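Local coordinates for FACT complex subunit SPT16 (Ashbya gossypii, PDB 6A8M), which probably acts, as a subunit of the histone chaperone complex FACT, to reorganize nucleosomes during transcription, replication and repair, this chain being its N-terminal peptidase-like part, at residues L65-I76 against L117-A128. Sequence-based numbering, arbitrary orientation.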
loop_
_atom_site.group_PDB
_atom_site.type_symbol
_atom_site.label_atom_id
_atom_site.label_comp_id
_atom_site.label_asym_id
_atom_site.label_seq_id
_atom_site.Cartn_x
_atom_site.Cartn_y
_atom_site.Cartn_z
ATOM N N LEU A 65 -19.134 8.834 -9.418
ATOM C CA LEU A 65 -19.815 7.912 -8.527
ATOM C C LEU A 65 -19.899 6.544 -9.193
ATOM O O LEU A 65 -20.227 6.432 -10.376
ATOM C CB LEU A 65 -21.213 8.433 -8.187
ATOM C CG LEU A 65 -22.027 7.607 -7.190
ATOM C CD1 LEU A 65 -23.033 8.519 -6.478
ATOM C CD2 LEU A 65 -22.749 6.471 -7.876
ATOM N N ILE A 66 -19.640 5.497 -8.420
ATOM C CA ILE A 66 -19.797 4.126 -8.867
ATOM C C ILE A 66 -20.675 3.413 -7.848
ATOM O O ILE A 66 -20.346 3.388 -6.659
ATOM C CB ILE A 66 -18.445 3.402 -8.996
ATOM C CG1 ILE A 66 -17.501 4.176 -9.923
ATOM C CG2 ILE A 66 -18.654 1.931 -9.414
ATOM C CD1 ILE A 66 -16.049 3.616 -9.955
ATOM N N ALA A 67 -21.771 2.830 -8.306
ATOM C CA ALA A 67 -22.632 2.031 -7.449
ATOM C C ALA A 67 -22.757 0.638 -8.034
ATOM O O ALA A 67 -22.844 0.481 -9.254
ATOM C CB ALA A 67 -24.013 2.659 -7.291
ATOM N N VAL A 68 -22.755 -0.373 -7.163
ATOM C CA VAL A 68 -22.715 -1.770 -7.591
ATOM C C VAL A 68 -23.924 -2.502 -7.026
ATOM O O VAL A 68 -24.286 -2.310 -5.862
ATOM C CB VAL A 68 -21.417 -2.481 -7.145
ATOM C CG1 VAL A 68 -21.344 -3.832 -7.808
ATOM C CG2 VAL A 68 -20.155 -1.632 -7.501
ATOM N N PHE A 69 -24.539 -3.345 -7.861
ATOM C CA PHE A 69 -25.723 -4.126 -7.513
ATOM C C PHE A 69 -25.544 -5.549 -8.032
ATOM O O PHE A 69 -24.642 -5.829 -8.827
ATOM C CB PHE A 69 -26.999 -3.520 -8.121
ATOM C CG PHE A 69 -27.157 -2.054 -7.871
ATOM C CD1 PHE A 69 -26.560 -1.119 -8.701
ATOM C CD2 PHE A 69 -27.930 -1.605 -6.812
ATOM C CE1 PHE A 69 -26.703 0.235 -8.455
ATOM C CE2 PHE A 69 -28.083 -0.262 -6.575
ATOM C CZ PHE A 69 -27.473 0.661 -7.387
ATOM N N LYS A 70 -26.439 -6.454 -7.613
ATOM C CA LYS A 70 -26.418 -7.807 -8.176
ATOM C C LYS A 70 -26.502 -7.783 -9.698
ATOM O O LYS A 70 -25.758 -8.500 -10.386
ATOM C CB LYS A 70 -27.565 -8.650 -7.613
ATOM C CG LYS A 70 -27.731 -9.993 -8.358
ATOM C CD LYS A 70 -28.815 -10.904 -7.783
ATOM C CE LYS A 70 -28.969 -12.131 -8.709
ATOM N NZ LYS A 70 -29.860 -13.219 -8.223
ATOM N N GLU A 71 -27.389 -6.964 -10.249
ATOM C CA GLU A 71 -27.702 -7.047 -11.671
ATOM C C GLU A 71 -27.007 -5.978 -12.506
ATOM O O GLU A 71 -27.221 -5.930 -13.726
ATOM C CB GLU A 71 -29.222 -6.964 -11.893
ATOM C CG GLU A 71 -30.077 -7.786 -10.913
ATOM C CD GLU A 71 -30.053 -9.297 -11.163
ATOM O OE1 GLU A 71 -30.992 -9.979 -10.684
ATOM O OE2 GLU A 71 -29.115 -9.808 -11.828
ATOM N N GLY A 72 -26.201 -5.116 -11.898
ATOM C CA GLY A 72 -25.553 -4.085 -12.686
ATOM C C GLY A 72 -24.746 -3.107 -11.860
ATOM O O GLY A 72 -24.508 -3.291 -10.661
ATOM N N CYS A 73 -24.309 -2.063 -12.556
ATOM C CA CYS A 73 -23.419 -1.062 -11.996
ATOM C C CYS A 73 -23.791 0.263 -12.640
ATOM O O CYS A 73 -24.083 0.307 -13.836
ATOM C CB CYS A 73 -21.944 -1.421 -12.259
ATOM S SG CYS A 73 -20.747 -0.125 -11.910
ATOM N N VAL A 74 -23.830 1.325 -11.838
ATOM C CA VAL A 74 -24.068 2.674 -12.337
ATOM C C VAL A 74 -22.795 3.467 -12.112
ATOM O O VAL A 74 -22.252 3.469 -11.001
ATOM C CB VAL A 74 -25.263 3.344 -11.631
ATOM C CG1 VAL A 74 -25.412 4.790 -12.118
ATOM C CG2 VAL A 74 -26.538 2.564 -11.885
ATOM N N VAL A 75 -22.310 4.119 -13.166
ATOM C CA VAL A 75 -21.199 5.061 -13.083
ATOM C C VAL A 75 -21.738 6.425 -13.484
ATOM O O VAL A 75 -22.278 6.576 -14.585
ATOM C CB VAL A 75 -20.039 4.647 -14.003
ATOM C CG1 VAL A 75 -18.885 5.609 -13.873
ATOM C CG2 VAL A 75 -19.610 3.220 -13.695
ATOM N N ILE A 76 -21.599 7.411 -12.599
ATOM C CA ILE A 76 -21.941 8.800 -12.901
ATOM C C ILE A 76 -20.624 9.529 -13.082
ATOM O O ILE A 76 -19.818 9.602 -12.147
ATOM C CB ILE A 76 -22.771 9.453 -11.786
ATOM C CG1 ILE A 76 -24.047 8.658 -11.505
ATOM C CG2 ILE A 76 -23.069 10.946 -12.124
ATOM C CD1 ILE A 76 -24.856 9.193 -10.330
ATOM N N LEU A 117 -29.784 12.808 -10.916
ATOM C CA LEU A 117 -29.122 11.513 -11.034
ATOM C C LEU A 117 -28.922 10.887 -9.658
ATOM O O LEU A 117 -29.189 9.696 -9.458
ATOM C CB LEU A 117 -27.777 11.656 -11.767
ATOM C CG LEU A 117 -27.817 12.061 -13.247
ATOM C CD1 LEU A 117 -26.416 12.080 -13.863
ATOM C CD2 LEU A 117 -28.733 11.137 -14.034
ATOM N N PHE A 118 -28.467 11.685 -8.681
ATOM C CA PHE A 118 -28.287 11.165 -7.329
ATOM C C PHE A 118 -29.610 10.687 -6.748
ATOM O O PHE A 118 -29.664 9.653 -6.077
ATOM C CB PHE A 118 -27.687 12.237 -6.409
ATOM C CG PHE A 118 -26.308 12.686 -6.798
ATOM C CD1 PHE A 118 -25.451 11.849 -7.502
ATOM C CD2 PHE A 118 -25.861 13.955 -6.443
ATOM C CE1 PHE A 118 -24.182 12.248 -7.848
ATOM C CE2 PHE A 118 -24.572 14.372 -6.787
ATOM C CZ PHE A 118 -23.734 13.518 -7.488
ATOM N N GLU A 119 -30.687 11.441 -6.992
ATOM C CA GLU A 119 -32.004 11.030 -6.516
ATOM C C GLU A 119 -32.445 9.737 -7.196
ATOM O O GLU A 119 -32.934 8.816 -6.529
ATOM C CB GLU A 119 -33.024 12.153 -6.743
ATOM C CG GLU A 119 -32.799 13.336 -5.807
ATOM C CD GLU A 119 -33.492 14.616 -6.252
ATOM O OE1 GLU A 119 -34.045 14.660 -7.372
ATOM O OE2 GLU A 119 -33.481 15.589 -5.464
ATOM N N ASP A 120 -32.281 9.660 -8.525
ATOM C CA ASP A 120 -32.513 8.412 -9.265
ATOM C C ASP A 120 -31.735 7.253 -8.657
ATOM O O ASP A 120 -32.271 6.154 -8.472
ATOM C CB ASP A 120 -32.088 8.560 -10.725
ATOM C CG ASP A 120 -32.930 9.532 -11.498
ATOM O OD1 ASP A 120 -33.962 9.997 -10.966
ATOM O OD2 ASP A 120 -32.530 9.825 -12.653
ATOM N N LEU A 121 -30.452 7.476 -8.359
ATOM C CA LEU A 121 -29.627 6.394 -7.836
ATOM C C LEU A 121 -30.110 5.946 -6.459
ATOM O O LEU A 121 -30.168 4.744 -6.180
ATOM C CB LEU A 121 -28.165 6.823 -7.787
ATOM C CG LEU A 121 -27.296 5.724 -7.168
ATOM C CD1 LEU A 121 -27.137 4.551 -8.133
ATOM C CD2 LEU A 121 -25.998 6.266 -6.722
ATOM N N VAL A 122 -30.491 6.895 -5.596
ATOM C CA VAL A 122 -31.063 6.540 -4.296
ATOM C C VAL A 122 -32.301 5.653 -4.457
ATOM O O VAL A 122 -32.524 4.737 -3.657
ATOM C CB VAL A 122 -31.357 7.819 -3.483
ATOM C CG1 VAL A 122 -32.553 7.623 -2.589
ATOM C CG2 VAL A 122 -30.124 8.188 -2.666
ATOM N N GLU A 123 -33.114 5.889 -5.495
ATOM C CA GLU A 123 -34.259 5.011 -5.735
ATOM C C GLU A 123 -33.803 3.575 -5.990
ATOM O O GLU A 123 -34.362 2.617 -5.432
ATOM C CB GLU A 123 -35.099 5.522 -6.910
ATOM C CG GLU A 123 -35.777 6.878 -6.687
ATOM C CD GLU A 123 -36.704 6.895 -5.480
ATOM O OE1 GLU A 123 -37.806 6.304 -5.554
ATOM O OE2 GLU A 123 -36.331 7.515 -4.461
ATOM N N ARG A 124 -32.781 3.401 -6.824
ATOM C CA ARG A 124 -32.287 2.052 -7.073
ATOM C C ARG A 124 -31.677 1.442 -5.810
ATOM O O ARG A 124 -31.861 0.248 -5.545
ATOM C CB ARG A 124 -31.288 2.070 -8.230
ATOM C CG ARG A 124 -31.034 0.700 -8.833
ATOM C CD ARG A 124 -30.196 0.769 -10.096
ATOM N NE ARG A 124 -30.760 1.678 -11.096
ATOM C CZ ARG A 124 -30.438 1.645 -12.387
ATOM N NH1 ARG A 124 -29.562 0.742 -12.826
ATOM N NH2 ARG A 124 -30.992 2.501 -13.237
ATOM N N VAL A 125 -30.967 2.244 -5.005
ATOM C CA VAL A 125 -30.321 1.721 -3.800
ATOM C C VAL A 125 -31.360 1.219 -2.798
ATOM O O VAL A 125 -31.222 0.130 -2.225
ATOM C CB VAL A 125 -29.400 2.790 -3.183
ATOM C CG1 VAL A 125 -29.074 2.445 -1.758
ATOM C CG2 VAL A 125 -28.117 2.945 -4.017
ATOM N N ARG A 126 -32.417 2.002 -2.569
ATOM C CA ARG A 126 -33.409 1.595 -1.574
ATOM C C ARG A 126 -34.220 0.398 -2.056
ATOM O O ARG A 126 -34.663 -0.418 -1.241
ATOM C CB ARG A 126 -34.317 2.772 -1.222
ATOM C CG ARG A 126 -35.243 3.250 -2.340
ATOM C CD ARG A 126 -35.930 4.555 -1.947
ATOM N NE ARG A 126 -36.989 4.952 -2.877
ATOM C CZ ARG A 126 -38.288 4.782 -2.648
ATOM N NH1 ARG A 126 -38.698 4.228 -1.513
ATOM N NH2 ARG A 126 -39.182 5.175 -3.550
ATOM N N GLU A 127 -34.409 0.269 -3.368
ATOM C CA GLU A 127 -35.056 -0.922 -3.908
ATOM C C GLU A 127 -34.221 -2.164 -3.629
ATOM O O GLU A 127 -34.764 -3.229 -3.316
ATOM C CB GLU A 127 -35.286 -0.752 -5.412
ATOM C CG GLU A 127 -35.727 -2.021 -6.131
ATOM C CD GLU A 127 -37.002 -2.607 -5.544
ATOM O OE1 GLU A 127 -37.875 -1.827 -5.088
ATOM O OE2 GLU A 127 -37.127 -3.852 -5.532
ATOM N N ALA A 128 -32.896 -2.033 -3.713
ATOM C CA ALA A 128 -32.000 -3.152 -3.443
ATOM C C ALA A 128 -32.095 -3.604 -1.988
ATOM O O ALA A 128 -32.068 -4.809 -1.704
ATOM C CB ALA A 128 -30.561 -2.761 -3.799
#
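F69 and R124 meet because their first torsions aim them at each other: CG of F69 stands beside its backbone N, opposite the carbonyl carbon (chi1 -50°), while R124 sends CG away from its own backbone N (chi1 -163°) and then bends at chi3. The two side chains cross at about a right angle, and the arginine methylenes lie over one face of the ring, with R124 CD 4.1 Å from the F69 centroid in a CH-pi contact. Arginine suits this partly exposed place, since its aliphatic part covers the phenyl while its guanidinium turns a face to V74 CG2, 3.7 Å from R124 NH1, and pairs with E103. Around the edge of the F69 ring lie L121 CD1, 4.0 Å from F69 CZ, V125 CA and A128 CB, the alanine small enough to let the helix come close to the turn between the strands. An alanine in place of F69 would probably open a gap between L121, V125 and A128 and leave the R124 methylenes without their aromatic support. L121, in the middle, spreads its two methyls, a fork that serves both strand residues: CD1 meets A67 CB at 3.7 Å, and CD2 meets L65 CD2 tip to tip at 3.5 Å, a tight fit. At the other end, I76 divides its branches, CG2 lying 3.9 Å from L117 CD1 and CD1 reaching the edge of the F118 ring. Strands 65-68 and 72-76 form an antiparallel hairpin, and every second side chain, L65, A67, V74 and I76, faces the helix, which runs nearly along the strands (21° to 65-68). This is apolar helix-on-sheet packing in the N-terminal lobe: helix 113-128 packs over the hairpin on one face of the mixed sheet, touching strands 101-106 and 32-37 beside it, while helix 143-158 packs against L65 and F118.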